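Local coordinates for protein TlmII (Streptoalloteichus hindustanus, PDB 4HVM) that belongs to the condensation-domain family of nonribosomal peptide synthesis, takes part in tallysomycin biosynthesis and may bind a phosphopantetheine group, at residues L333-V338 / R352-W357; T279-R284 / A323-A328. All blocks are in the same frame, centred on the assembly; numbering follows the deposited sequence.

Contact 1: L333-V338 / R352-W357; sequences LPYHDV and RVAARW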
ATOM      1  N   LEU A 333      -3.423 -16.327   6.842  1.00 16.06           N
ATOM      2  CA  LEU A 333      -2.043 -16.699   7.117  1.00 17.97           C
ATOM      3  C   LEU A 333      -1.176 -15.620   6.480  1.00 18.12           C
ATOM      4  O   LEU A 333      -1.357 -15.303   5.301  1.00 23.35           O
ATOM      5  CB  LEU A 333      -1.722 -18.069   6.517  1.00 16.50           C
ATOM      6  CG  LEU A 333      -0.330 -18.642   6.791  1.00 18.65           C
ATOM      7  CD1 LEU A 333      -0.197 -19.086   8.241  1.00 14.94           C
ATOM      8  CD2 LEU A 333      -0.021 -19.791   5.844  1.00 18.74           C
ATOM      9  N   PRO A 334      -0.255 -15.035   7.263  1.00 13.94           N
ATOM     10  CA  PRO A 334       0.598 -13.932   6.807  1.00 16.97           C
ATOM     11  C   PRO A 334       1.229 -14.205   5.442  1.00 22.26           C
ATOM     12  O   PRO A 334       1.692 -15.319   5.186  1.00 22.44           O
ATOM     13  CB  PRO A 334       1.670 -13.857   7.893  1.00 13.64           C
ATOM     14  CG  PRO A 334       0.982 -14.343   9.121  1.00 16.13           C
ATOM     15  CD  PRO A 334       0.050 -15.430   8.651  1.00 17.10           C
ATOM     16  N   TYR A 335       1.227 -13.190   4.581  1.00 17.29           N
ATOM     17  CA  TYR A 335       1.677 -13.336   3.201  1.00 15.60           C
ATOM     18  C   TYR A 335       3.078 -13.917   3.092  1.00 16.86           C
ATOM     19  O   TYR A 335       3.353 -14.716   2.198  1.00 21.88           O
ATOM     20  CB  TYR A 335       1.611 -11.995   2.470  1.00 16.41           C
ATOM     21  CG  TYR A 335       1.947 -12.080   0.999  1.00 10.79           C
ATOM     22  CD1 TYR A 335       1.000 -12.493   0.077  1.00 17.61           C
ATOM     23  CD2 TYR A 335       3.211 -11.739   0.533  1.00 11.40           C
ATOM     24  CE1 TYR A 335       1.299 -12.569  -1.266  1.00 18.86           C
ATOM     25  CE2 TYR A 335       3.522 -11.813  -0.812  1.00 11.64           C
ATOM     26  CZ  TYR A 335       2.562 -12.228  -1.706  1.00 28.24           C
ATOM     27  OH  TYR A 335       2.865 -12.304  -3.046  1.00 35.58           O
ATOM     28  N   HIS A 336       3.959 -13.520   4.003  1.00 13.11           N
ATOM     29  CA  HIS A 336       5.320 -14.039   4.007  1.00 14.39           C
ATOM     30  C   HIS A 336       5.340 -15.513   4.395  1.00 22.22           C
ATOM     31  O   HIS A 336       6.160 -16.280   3.895  1.00 24.09           O
ATOM     32  CB  HIS A 336       6.220 -13.215   4.933  1.00 14.94           C
ATOM     33  CG  HIS A 336       5.806 -13.244   6.371  1.00 31.24           C
ATOM     34  ND1 HIS A 336       6.242 -14.212   7.250  1.00 37.03           N
ATOM     35  CD2 HIS A 336       5.007 -12.418   7.086  1.00 27.45           C
ATOM     36  CE1 HIS A 336       5.724 -13.985   8.444  1.00 37.10           C
ATOM     37  NE2 HIS A 336       4.970 -12.903   8.372  1.00 31.72           N
ATOM     38  N   ASP A 337       4.424 -15.905   5.276  1.00 20.09           N
ATOM     39  CA  ASP A 337       4.307 -17.300   5.686  1.00 20.97           C
ATOM     40  C   ASP A 337       3.725 -18.141   4.557  1.00 24.69           C
ATOM     41  O   ASP A 337       4.062 -19.316   4.412  1.00 29.06           O
ATOM     42  CB  ASP A 337       3.448 -17.430   6.945  1.00 21.18           C
ATOM     43  CG  ASP A 337       4.190 -17.012   8.200  1.00 34.20           C
ATOM     44  OD1 ASP A 337       5.389 -17.350   8.324  1.00 38.09           O
ATOM     45  OD2 ASP A 337       3.574 -16.351   9.064  1.00 35.76           O
ATOM     46  N   VAL A 338       2.852 -17.532   3.758  1.00 17.81           N
ATOM     47  CA  VAL A 338       2.291 -18.196   2.587  1.00 16.78           C
ATOM     48  C   VAL A 338       3.367 -18.391   1.524  1.00 28.10           C
ATOM     49  O   VAL A 338       3.481 -19.467   0.937  1.00 31.85           O
ATOM     50  CB  VAL A 338       1.107 -17.402   1.996  1.00 13.12           C
ATOM     51  CG1 VAL A 338       0.719 -17.951   0.633  1.00 13.22           C
ATOM     52  CG2 VAL A 338      -0.079 -17.445   2.940  1.00 27.00           C
ATOM     53  N   ARG A 352      10.274 -15.304  -8.206  1.00 31.20           N
ATOM     54  CA  ARG A 352       8.939 -15.336  -8.804  1.00 32.14           C
ATOM     55  C   ARG A 352       7.914 -15.969  -7.859  1.00 36.29           C
ATOM     56  O   ARG A 352       7.289 -16.975  -8.197  1.00 40.75           O
ATOM     57  CB  ARG A 352       8.966 -16.126 -10.113  1.00 33.04           C
ATOM     58  CG  ARG A 352       9.980 -15.639 -11.127  1.00 34.76           C
ATOM     59  CD  ARG A 352       9.490 -14.403 -11.862  1.00 37.45           C
ATOM     60  NE  ARG A 352      10.393 -14.040 -12.951  1.00 43.74           N
ATOM     61  CZ  ARG A 352      11.447 -13.242 -12.813  1.00 49.89           C
ATOM     62  NH1 ARG A 352      11.735 -12.714 -11.629  1.00 45.28           N
ATOM     63  NH2 ARG A 352      12.215 -12.971 -13.860  1.00 54.72           N
ATOM     64  N   VAL A 353       7.735 -15.373  -6.683  1.00 33.59           N
ATOM     65  CA  VAL A 353       6.875 -15.948  -5.648  1.00 30.45           C
ATOM     66  C   VAL A 353       5.387 -15.675  -5.870  1.00 29.17           C
ATOM     67  O   VAL A 353       4.536 -16.303  -5.239  1.00 28.61           O
ATOM     68  CB  VAL A 353       7.272 -15.458  -4.243  1.00 27.96           C
ATOM     69  CG1 VAL A 353       8.673 -15.928  -3.889  1.00 21.32           C
ATOM     70  CG2 VAL A 353       7.176 -13.940  -4.161  1.00 19.60           C
ATOM     71  N   ALA A 354       5.078 -14.739  -6.760  1.00 25.61           N
ATOM     72  CA  ALA A 354       3.692 -14.354  -7.008  1.00 24.02           C
ATOM     73  C   ALA A 354       3.193 -14.826  -8.371  1.00 22.85           C
ATOM     74  O   ALA A 354       2.165 -14.358  -8.855  1.00 20.90           O
ATOM     75  CB  ALA A 354       3.529 -12.845  -6.879  1.00 18.15           C
ATOM     76  N   ALA A 355       3.918 -15.759  -8.980  1.00 22.14           N
ATOM     77  CA  ALA A 355       3.586 -16.249 -10.316  1.00 22.90           C
ATOM     78  C   ALA A 355       2.203 -16.891 -10.382  1.00 27.18           C
ATOM     79  O   ALA A 355       1.550 -16.868 -11.426  1.00 31.01           O
ATOM     80  CB  ALA A 355       4.643 -17.226 -10.794  1.00 21.43           C
ATOM     81  N   ARG A 356       1.762 -17.461  -9.264  1.00 20.61           N
ATOM     82  CA  ARG A 356       0.485 -18.169  -9.214  1.00 20.84           C
ATOM     83  C   ARG A 356      -0.651 -17.267  -8.739  1.00 24.23           C
ATOM     84  O   ARG A 356      -1.808 -17.683  -8.691  1.00 28.31           O
ATOM     85  CB  ARG A 356       0.592 -19.404  -8.319  1.00 30.72           C
ATOM     86  CG  ARG A 356       1.712 -20.356  -8.714  1.00 37.72           C
ATOM     87  CD  ARG A 356       1.415 -21.103 -10.010  1.00 44.88           C
ATOM     88  NE  ARG A 356       0.784 -22.395  -9.747  1.00 56.98           N
ATOM     89  CZ  ARG A 356       1.444 -23.538  -9.585  1.00 63.36           C
ATOM     90  NH1 ARG A 356       2.768 -23.570  -9.670  1.00 59.26           N
ATOM     91  NH2 ARG A 356       0.776 -24.657  -9.341  1.00 71.49           N
ATOM     92  N   TRP A 357      -0.308 -16.036  -8.374  1.00 20.38           N
ATOM     93  CA  TRP A 357      -1.303 -15.006  -8.084  1.00 18.73           C
ATOM     94  C   TRP A 357      -0.818 -13.660  -8.616  1.00 28.36           C
ATOM     95  O   TRP A 357      -0.682 -12.692  -7.871  1.00 17.70           O
ATOM     96  CB  TRP A 357      -1.629 -14.934  -6.584  1.00 18.54           C
ATOM     97  CG  TRP A 357      -0.438 -14.884  -5.660  1.00 24.09           C
ATOM     98  CD1 TRP A 357       0.316 -13.789  -5.348  1.00 24.31           C
ATOM     99  CD2 TRP A 357       0.113 -15.974  -4.909  1.00 19.16           C
ATOM    100  NE1 TRP A 357       1.309 -14.131  -4.464  1.00 24.52           N
ATOM    101  CE2 TRP A 357       1.206 -15.466  -4.178  1.00 29.86           C
ATOM    102  CE3 TRP A 357      -0.206 -17.329  -4.789  1.00 19.90           C
ATOM    103  CZ2 TRP A 357       1.980 -16.268  -3.339  1.00 19.67           C
ATOM    104  CZ3 TRP A 357       0.563 -18.123  -3.956  1.00 21.17           C
ATOM    105  CH2 TRP A 357       1.642 -17.589  -3.243  1.00 22.87           C
TER

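Contact 2: T279-R284 / A323-A328; sequences TEVDLR and AGFLDA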
ATOM      1  N   THR A 279      -4.478  -8.757  -2.724  1.00 12.51           N
ATOM      2  CA  THR A 279      -4.849  -7.426  -2.255  1.00 14.39           C
ATOM      3  C   THR A 279      -4.402  -7.231  -0.813  1.00 19.63           C
ATOM      4  O   THR A 279      -4.123  -8.200  -0.109  1.00 21.19           O
ATOM      5  CB  THR A 279      -6.367  -7.184  -2.365  1.00 19.17           C
ATOM      6  OG1 THR A 279      -6.663  -5.811  -2.075  1.00 27.89           O
ATOM      7  CG2 THR A 279      -7.129  -8.081  -1.404  1.00 22.59           C
ATOM      8  N   GLU A 280      -4.339  -5.978  -0.372  1.00 24.34           N
ATOM      9  CA  GLU A 280      -3.919  -5.684   0.994  1.00 26.08           C
ATOM     10  C   GLU A 280      -5.096  -5.664   1.965  1.00 26.44           C
ATOM     11  O   GLU A 280      -6.247  -5.494   1.564  1.00 30.10           O
ATOM     12  CB  GLU A 280      -3.157  -4.358   1.060  1.00 27.64           C
ATOM     13  CG  GLU A 280      -1.769  -4.416   0.451  1.00 37.31           C
ATOM     14  CD  GLU A 280      -1.677  -3.673  -0.864  1.00 54.77           C
ATOM     15  OE1 GLU A 280      -2.136  -2.512  -0.922  1.00 63.43           O
ATOM     16  OE2 GLU A 280      -1.145  -4.251  -1.836  1.00 61.80           O
ATOM     17  N   VAL A 281      -4.790  -5.852   3.244  1.00 19.46           N
ATOM     18  CA  VAL A 281      -5.786  -5.795   4.304  1.00  9.91           C
ATOM     19  C   VAL A 281      -5.214  -5.047   5.501  1.00 16.26           C
ATOM     20  O   VAL A 281      -4.116  -5.356   5.956  1.00 15.97           O
ATOM     21  CB  VAL A 281      -6.216  -7.208   4.744  1.00 16.15           C
ATOM     22  CG1 VAL A 281      -6.917  -7.164   6.093  1.00 16.05           C
ATOM     23  CG2 VAL A 281      -7.114  -7.838   3.696  1.00 22.85           C
ATOM     24  N   ASP A 282      -5.948  -4.055   5.995  1.00 24.68           N
ATOM     25  CA  ASP A 282      -5.530  -3.308   7.174  1.00 22.02           C
ATOM     26  C   ASP A 282      -5.999  -4.059   8.411  1.00 22.03           C
ATOM     27  O   ASP A 282      -7.201  -4.222   8.628  1.00 29.02           O
ATOM     28  CB  ASP A 282      -6.118  -1.895   7.159  1.00 34.28           C
ATOM     29  CG  ASP A 282      -5.454  -0.974   8.167  1.00 40.87           C
ATOM     30  OD1 ASP A 282      -4.793  -1.483   9.097  1.00 45.47           O
ATOM     31  OD2 ASP A 282      -5.592   0.260   8.030  1.00 39.45           O
ATOM     32  N   LEU A 283      -5.049  -4.513   9.222  1.00 22.46           N
ATOM     33  CA  LEU A 283      -5.370  -5.309  10.403  1.00 25.51           C
ATOM     34  C   LEU A 283      -5.990  -4.484  11.532  1.00 32.95           C
ATOM     35  O   LEU A 283      -6.502  -5.041  12.503  1.00 43.79           O
ATOM     36  CB  LEU A 283      -4.133  -6.060  10.903  1.00 19.68           C
ATOM     37  CG  LEU A 283      -3.501  -7.035   9.907  1.00 15.11           C
ATOM     38  CD1 LEU A 283      -2.301  -7.743  10.517  1.00 11.15           C
ATOM     39  CD2 LEU A 283      -4.530  -8.041   9.411  1.00 12.63           C
ATOM     40  N   ARG A 284      -5.936  -3.161  11.402  1.00 30.11           N
ATOM     41  CA  ARG A 284      -6.549  -2.267  12.378  1.00 28.98           C
ATOM     42  C   ARG A 284      -8.064  -2.429  12.374  1.00 32.33           C
ATOM     43  O   ARG A 284      -8.689  -2.548  13.426  1.00 37.06           O
ATOM     44  CB  ARG A 284      -6.192  -0.810  12.072  1.00 31.87           C
ATOM     45  CG  ARG A 284      -4.715  -0.465  12.193  1.00 25.98           C
ATOM     46  CD  ARG A 284      -4.457   0.961  11.729  1.00 13.97           C
ATOM     47  NE  ARG A 284      -3.039   1.304  11.772  1.00 14.36           N
ATOM     48  CZ  ARG A 284      -2.170   0.999  10.815  1.00 25.09           C
ATOM     49  NH1 ARG A 284      -2.571   0.340   9.736  1.00 21.03           N
ATOM     50  NH2 ARG A 284      -0.898   1.350  10.938  1.00 31.62           N
ATOM     51  N   ALA A 323     -16.761 -14.202  -2.034  1.00 14.08           N
ATOM     52  CA  ALA A 323     -16.698 -15.551  -1.480  1.00  9.77           C
ATOM     53  C   ALA A 323     -15.259 -16.041  -1.379  1.00 13.79           C
ATOM     54  O   ALA A 323     -14.894 -16.740  -0.434  1.00 22.22           O
ATOM     55  CB  ALA A 323     -17.526 -16.508  -2.315  1.00 10.54           C
ATOM     56  N   GLY A 324     -14.443 -15.678  -2.362  1.00 12.56           N
ATOM     57  CA  GLY A 324     -13.047 -16.064  -2.363  1.00  9.32           C
ATOM     58  C   GLY A 324     -12.241 -15.262  -1.364  1.00 21.81           C
ATOM     59  O   GLY A 324     -11.366 -15.799  -0.684  1.00 20.37           O
ATOM     60  N   PHE A 325     -12.540 -13.970  -1.275  1.00 15.34           N
ATOM     61  CA  PHE A 325     -11.814 -13.069  -0.388  1.00 17.27           C
ATOM     62  C   PHE A 325     -12.060 -13.394   1.080  1.00 17.00           C
ATOM     63  O   PHE A 325     -11.116 -13.549   1.852  1.00 18.45           O
ATOM     64  CB  PHE A 325     -12.198 -11.618  -0.675  1.00  7.77           C
ATOM     65  CG  PHE A 325     -11.537 -10.620   0.235  1.00  8.49           C
ATOM     66  CD1 PHE A 325     -10.205 -10.273   0.060  1.00  7.70           C
ATOM     67  CD2 PHE A 325     -12.252 -10.017   1.256  1.00  7.55           C
ATOM     68  CE1 PHE A 325      -9.600  -9.347   0.895  1.00 10.46           C
ATOM     69  CE2 PHE A 325     -11.654  -9.092   2.090  1.00  7.49           C
ATOM     70  CZ  PHE A 325     -10.328  -8.757   1.911  1.00 11.34           C
ATOM     71  N   LEU A 326     -13.329 -13.493   1.461  1.00 13.18           N
ATOM     72  CA  LEU A 326     -13.687 -13.795   2.842  1.00  8.28           C
ATOM     73  C   LEU A 326     -13.185 -15.171   3.268  1.00 13.56           C
ATOM     74  O   LEU A 326     -12.845 -15.384   4.430  1.00 26.42           O
ATOM     75  CB  LEU A 326     -15.200 -13.696   3.037  1.00 13.01           C
ATOM     76  CG  LEU A 326     -15.792 -12.295   2.915  1.00  8.57           C
ATOM     77  CD1 LEU A 326     -17.300 -12.343   3.022  1.00 11.25           C
ATOM     78  CD2 LEU A 326     -15.214 -11.398   3.986  1.00  8.46           C
ATOM     79  N   ASP A 327     -13.141 -16.101   2.322  1.00 12.26           N
ATOM     80  CA  ASP A 327     -12.622 -17.435   2.590  1.00 13.81           C
ATOM     81  C   ASP A 327     -11.143 -17.365   2.968  1.00 15.66           C
ATOM     82  O   ASP A 327     -10.686 -18.060   3.878  1.00 18.38           O
ATOM     83  CB  ASP A 327     -12.824 -18.335   1.369  1.00 19.11           C
ATOM     84  CG  ASP A 327     -12.707 -19.812   1.701  1.00 31.19           C
ATOM     85  OD1 ASP A 327     -12.908 -20.191   2.876  1.00 31.56           O
ATOM     86  OD2 ASP A 327     -12.422 -20.599   0.776  1.00 39.63           O
ATOM     87  N   ALA A 328     -10.403 -16.512   2.265  1.00  8.87           N
ATOM     88  CA  ALA A 328      -8.984 -16.313   2.530  1.00  8.89           C
ATOM     89  C   ALA A 328      -8.775 -15.549   3.832  1.00 14.88           C
ATOM     90  O   ALA A 328      -7.824 -15.810   4.566  1.00 18.73           O
ATOM     91  CB  ALA A 328      -8.328 -15.575   1.375  1.00  8.62           C
TER

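Contact 1: L333-V338 / R352-W357
Trp-357 donates its indole N-H to the phenol oxygen of Tyr-335, and this one polar link is the hydrogen bond across the contact. NE1 and OH are 2.8 Å apart with an N-H...O angle of 163°, and OH lies close to the indole plane, so the N-H points almost straight at it from the edge of the ring. Tyr-335 can reach that far because its CG is anti to the backbone N (chi1 -175°), which sends the phenol off the first turn of helix 335-344 towards the loop.

The two rings meet obliquely. The phenol and the five-membered ring of Trp-357 have centroids 5.6 Å apart and planes at 73°, and Tyr-335 CE1 comes within 4.1 Å of Trp-357 CE2. Residues 352-357 belong to the connection that leads from helix 335-344 to strand 359-361 of the sheet in the second half of the condensation fold, and both rings also rest on Val-301 of the outermost strand 297-305.

Val-338 adds apolar packing: its CG1, one turn along the helix from Tyr-335, meets the far corner of the indole, 4.0 Å from Trp-357 CH2. Separately, Ala-354 CB is a van der Waals neighbour of the phenol oxygen, 3.9 Å from Tyr-335 OH. A leucine in place of Trp-357 would probably leave the buried Tyr-335 hydroxyl without its N-H donor and open a gap beside Val-338.

Backbone and capping bonds shape both segments. Pro-334 is the N-cap residue, and its O accepts from Val-338 N (2.9 Å), while Asp-298 OD2 takes the N-H of Tyr-335. Arg-352 to Ala-355 form a type I turn, followed by a bond from Trp-357 N to Ala-354 O (3.0 Å); Val-353 O and Ala-354 CA lie over one face of the indole, near the rim.

Contact 2: T279-R284 / A323-A328
Phe-325 carries the whole contact from the helix side, where it meets Thr-279 and Val-281 of the strand. Just before it, Gly-324 O accepts from Ala-328 N (3.2 Å), a helical i to i+4 bond. With CG of Phe-325 anti to the backbone N (chi1 178°), the ring stretches out to the strand and touches it with its outer atoms. CE1 lies 3.6 Å from Thr-279 CG2, which approaches at a slant to the ring, and CZ lies 3.8 Å from Val-281 CG2, which sits at the ring edge near its plane. Thr-279 turns its methyl to the ring while OG1 bonds to Val-361 O.

At the end of the strand, Asp-282 N-caps helix 283-286: OD1 receives both Arg-284 N (3.1 Å) and, in a salt bridge, Arg-284 NH1 (2.9 Å), from opposite faces of the carboxylate. Arg-284 NH1 also pairs with Asp-146, which by sequence probably matches the Asp of HHxxxDG, a motif degenerate here (HQMLLDA). Helix 314-330 packs on strands 274-282 and 297-305, as Phe-325 attests by lying edge-to-face with Phe-302, against Val-300, and touching Leu-243 of helix 241-255.

How the contacts relate
The two contacts follow in series along the chain, contact 2 first, the helices 314-330 and 335-344 being consecutive. Their centres are 14 Å apart and their nearest atoms about 5 Å, so they do not touch. Strand 297-305 connects them: successive residues of it serve the two contacts in turn, the alternation expected of the two faces of a strand. Asp-298 serves both segment pairs, its side chain accepting from Tyr-335 and its backbone bonding to Val-281. Segment 279-284, beyond the part that touches Phe-325, carries Arg-284, whose partner Asp-146 probably belongs to the degenerate family motif; neither contact itself lines a demonstrated site.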